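NADH:ubiquinone oxidoreductase, Na translocating, F subunit (Porphyromonas gingivalis, PDB 2R6H) is the FAD-binding and probably NAD-binding region of the F subunit of a sodium-translocating oxidoreductase, modelled with flavin-adenine dinucleotide bound. Local coordinates at residues Y258-P263 against L284-F289. Residues are numbered along the deposited sequence; the frame is centred on the assembly and turned at random.
Sequences YYMCGP and LFFDDF. With FAD (flavin-adenine dinucleotide), chain H.
Tyr-259 and Phe-285 sit side by side on one face of two neighbouring parallel strands, their rings nearly parallel at 14° but slid so far apart that they barely overlap. From CB outward, the Tyr-259 side chain turns beside its own backbone N (chi1 -58°); its CD1 then meets Phe-285 CB at 3.8 Å, and CE1 lies as near to Phe-285 CD2. CZ still lies 4.0 Å from Phe-285 CD2, and the terminal OH is hydrogen-bonded to Gln-153 N and Glu-257 OE1. Between the strands, the backbone ladder runs from Phe-285 N to Tyr-258 O, from Met-260 N to Phe-285 O (3.1 Å) and from Asp-287 N to Met-260 O. The other face, turned to helix 264-277, carries Tyr-258, Leu-284, Met-260 and Phe-286. There Met-260, a selenomethionine, sets CG against Phe-286 CD2, while its SE makes an oblique Met-aromatic contact, 5.1 Å from the Phe-286 ring centroid. A chi1 of 178° swings the Phe-286 ring away from its own backbone N and toward Gly-262, so that its edge faces Gly-262 O, 3.7 Å from CE2. At the C-terminal end of the strand pair, Cys-261 SG lies obliquely 3.8 Å from the ring centroid of Phe-289, in the chain that follows the outer strand; one face of that ring lies against the flavin of flavin-adenine dinucleotide around C4X. The two strands and helix 264-277 form a beta-alpha-beta unit at one edge of the parallel sheet, consistent with the NAD-binding domain of this family; strand 158-164 flanks the inner strand. Mostly apolar and aromatic side chains line the faces, with the Asp-287 carboxylate on the Tyr-259 side; this packing and the backbone bonds holding parallel register probably fix where the chain brings Phe-289 to the flavin.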
# COMPACT_ATOMS: atom_id res chain seq x y z
N TYR A 258 9.02 14.82 2.49
CA TYR A 258 8.90 13.41 2.82
C TYR A 258 7.47 12.93 2.60
O TYR A 258 6.55 13.35 3.30
CB TYR A 258 9.30 13.20 4.28
CG TYR A 258 10.75 13.49 4.51
CD1 TYR A 258 11.18 14.77 4.81
CD2 TYR A 258 11.71 12.50 4.41
CE1 TYR A 258 12.51 15.04 4.99
CE2 TYR A 258 13.04 12.76 4.60
CZ TYR A 258 13.43 14.04 4.89
OH TYR A 258 14.76 14.29 5.08
N TYR A 259 7.27 12.06 1.62
CA TYR A 259 5.95 11.48 1.47
C TYR A 259 6.00 10.04 1.95
O TYR A 259 6.67 9.22 1.36
CB TYR A 259 5.48 11.57 0.01
CG TYR A 259 5.43 12.99 -0.51
CD1 TYR A 259 4.26 13.73 -0.47
CD2 TYR A 259 6.57 13.60 -1.01
CE1 TYR A 259 4.22 15.04 -0.93
CE2 TYR A 259 6.54 14.90 -1.47
CZ TYR A 259 5.37 15.62 -1.43
OH TYR A 259 5.37 16.90 -1.90
N MSE A 260 5.32 9.75 3.04
CA MSE A 260 5.29 8.38 3.50
C MSE A 260 3.88 7.85 3.69
O MSE A 260 2.97 8.61 3.99
CB MSE A 260 6.10 8.21 4.79
CG MSE A 260 5.29 8.27 6.06
SE MSE A 260 6.44 7.99 7.62
CE MSE A 260 7.48 6.50 6.94
N CYS A 261 3.73 6.55 3.49
CA CYS A 261 2.52 5.86 3.88
C CYS A 261 2.86 4.45 4.30
O CYS A 261 3.54 3.72 3.58
CB CYS A 261 1.50 5.83 2.75
SG CYS A 261 -0.11 5.25 3.32
N GLY A 262 2.40 4.07 5.48
CA GLY A 262 2.66 2.75 6.02
C GLY A 262 2.12 2.68 7.43
O GLY A 262 1.49 3.64 7.90
N PRO A 263 2.38 1.57 8.12
CA PRO A 263 1.79 1.23 9.42
C PRO A 263 2.31 2.11 10.56
O PRO A 263 3.34 2.75 10.41
CB PRO A 263 2.21 -0.22 9.63
CG PRO A 263 2.60 -0.71 8.26
CD PRO A 263 3.21 0.46 7.60
N LEU A 284 7.12 16.81 6.32
CA LEU A 284 6.69 15.43 6.32
C LEU A 284 5.22 15.37 5.94
O LEU A 284 4.39 16.04 6.54
CB LEU A 284 6.89 14.86 7.72
CG LEU A 284 6.18 13.55 8.06
CD1 LEU A 284 6.80 12.36 7.31
CD2 LEU A 284 6.17 13.30 9.57
N PHE A 285 4.90 14.57 4.92
CA PHE A 285 3.52 14.40 4.50
C PHE A 285 3.07 12.95 4.67
O PHE A 285 3.43 12.09 3.88
CB PHE A 285 3.36 14.83 3.05
CG PHE A 285 3.79 16.24 2.81
CD1 PHE A 285 2.88 17.28 2.91
CD2 PHE A 285 5.11 16.53 2.50
CE1 PHE A 285 3.26 18.58 2.70
CE2 PHE A 285 5.51 17.85 2.30
CZ PHE A 285 4.58 18.87 2.40
N PHE A 286 2.27 12.71 5.70
CA PHE A 286 1.88 11.35 6.08
C PHE A 286 0.40 11.03 5.79
O PHE A 286 -0.49 11.74 6.25
CB PHE A 286 2.18 11.13 7.56
CG PHE A 286 1.79 9.79 8.07
CD1 PHE A 286 1.14 9.66 9.29
CD2 PHE A 286 2.07 8.64 7.34
CE1 PHE A 286 0.79 8.40 9.79
CE2 PHE A 286 1.71 7.38 7.83
CZ PHE A 286 1.07 7.26 9.06
N ASP A 287 0.17 9.97 5.01
CA ASP A 287 -1.16 9.42 4.80
C ASP A 287 -1.41 8.30 5.80
O ASP A 287 -0.79 7.22 5.74
CB ASP A 287 -1.36 8.92 3.36
CG ASP A 287 -2.83 8.87 2.94
OD1 ASP A 287 -3.68 9.35 3.73
OD2 ASP A 287 -3.15 8.38 1.83
N ASP A 288 -2.32 8.57 6.73
CA ASP A 288 -2.61 7.70 7.84
C ASP A 288 -3.74 6.72 7.51
O ASP A 288 -4.88 7.13 7.28
CB ASP A 288 -3.01 8.55 9.05
CG ASP A 288 -2.90 7.79 10.35
OD1 ASP A 288 -2.81 6.54 10.31
OD2 ASP A 288 -2.91 8.45 11.41
N PHE A 289 -3.41 5.43 7.48
CA PHE A 289 -4.42 4.41 7.20
C PHE A 289 -5.29 4.16 8.44
O PHE A 289 -6.20 3.32 8.41
CB PHE A 289 -3.77 3.12 6.68
CG PHE A 289 -3.50 3.13 5.19
CD1 PHE A 289 -3.24 1.95 4.50
CD2 PHE A 289 -3.51 4.33 4.48
CE1 PHE A 289 -2.98 1.96 3.13
CE2 PHE A 289 -3.26 4.34 3.10
CZ PHE A 289 -2.99 3.16 2.44
PA FAD H . -11.88 -3.76 10.59
O1A FAD H . -11.98 -2.24 10.53
O2A FAD H . -13.21 -4.47 10.86
O5B FAD H . -10.78 -4.21 11.70
C5B FAD H . -9.41 -3.88 11.54
C4B FAD H . -8.54 -4.78 12.41
O4B FAD H . -8.90 -4.62 13.77
C3B FAD H . -8.72 -6.25 12.07
O3B FAD H . -7.45 -6.83 11.92
C2B FAD H . -9.41 -6.86 13.27
O2B FAD H . -8.90 -8.15 13.53
C1B FAD H . -9.06 -5.89 14.39
N9A FAD H . -10.05 -5.84 15.51
C8A FAD H . -11.42 -5.71 15.43
N7A FAD H . -11.92 -5.72 16.70
C5A FAD H . -10.90 -5.84 17.58
C6A FAD H . -10.83 -5.90 18.98
N6A FAD H . -11.95 -5.92 19.71
N1A FAD H . -9.60 -6.04 19.61
C2A FAD H . -8.44 -6.11 18.86
N3A FAD H . -8.50 -6.05 17.48
C4A FAD H . -9.71 -5.92 16.84
N1 FAD H . -6.05 -0.08 3.59
C2 FAD H . -5.52 -0.78 2.54
O2 FAD H . -5.33 -1.98 2.69
N3 FAD H . -5.21 -0.14 1.35
C4 FAD H . -5.44 1.23 1.20
O4 FAD H . -5.18 1.86 0.16
C4X FAD H . -5.97 1.93 2.27
N5 FAD H . -6.20 3.28 2.13
C5X FAD H . -6.72 3.98 3.20
C6 FAD H . -6.93 5.34 3.05
C7 FAD H . -7.47 6.09 4.09
C7M FAD H . -7.69 7.56 3.89
C8 FAD H . -7.78 5.44 5.30
C8M FAD H . -8.35 6.22 6.44
C9 FAD H . -7.56 4.08 5.44
C9A FAD H . -7.03 3.33 4.39
N10 FAD H . -6.81 1.97 4.53
C10 FAD H . -6.27 1.27 3.47
C1' FAD H . -7.30 1.18 5.70
C2' FAD H . -8.66 0.60 5.34
O2' FAD H . -9.56 1.65 5.10
C3' FAD H . -9.22 -0.29 6.45
O3' FAD H . -9.03 0.30 7.72
C4' FAD H . -8.59 -1.66 6.37
O4' FAD H . -9.07 -2.26 5.20
C5' FAD H . -9.00 -2.53 7.55
O5' FAD H . -10.38 -2.37 7.75
P FAD H . -11.34 -3.66 7.82
O1P FAD H . -12.79 -3.25 7.67
O2P FAD H . -10.91 -4.67 6.79
O3P FAD H . -11.09 -4.26 9.28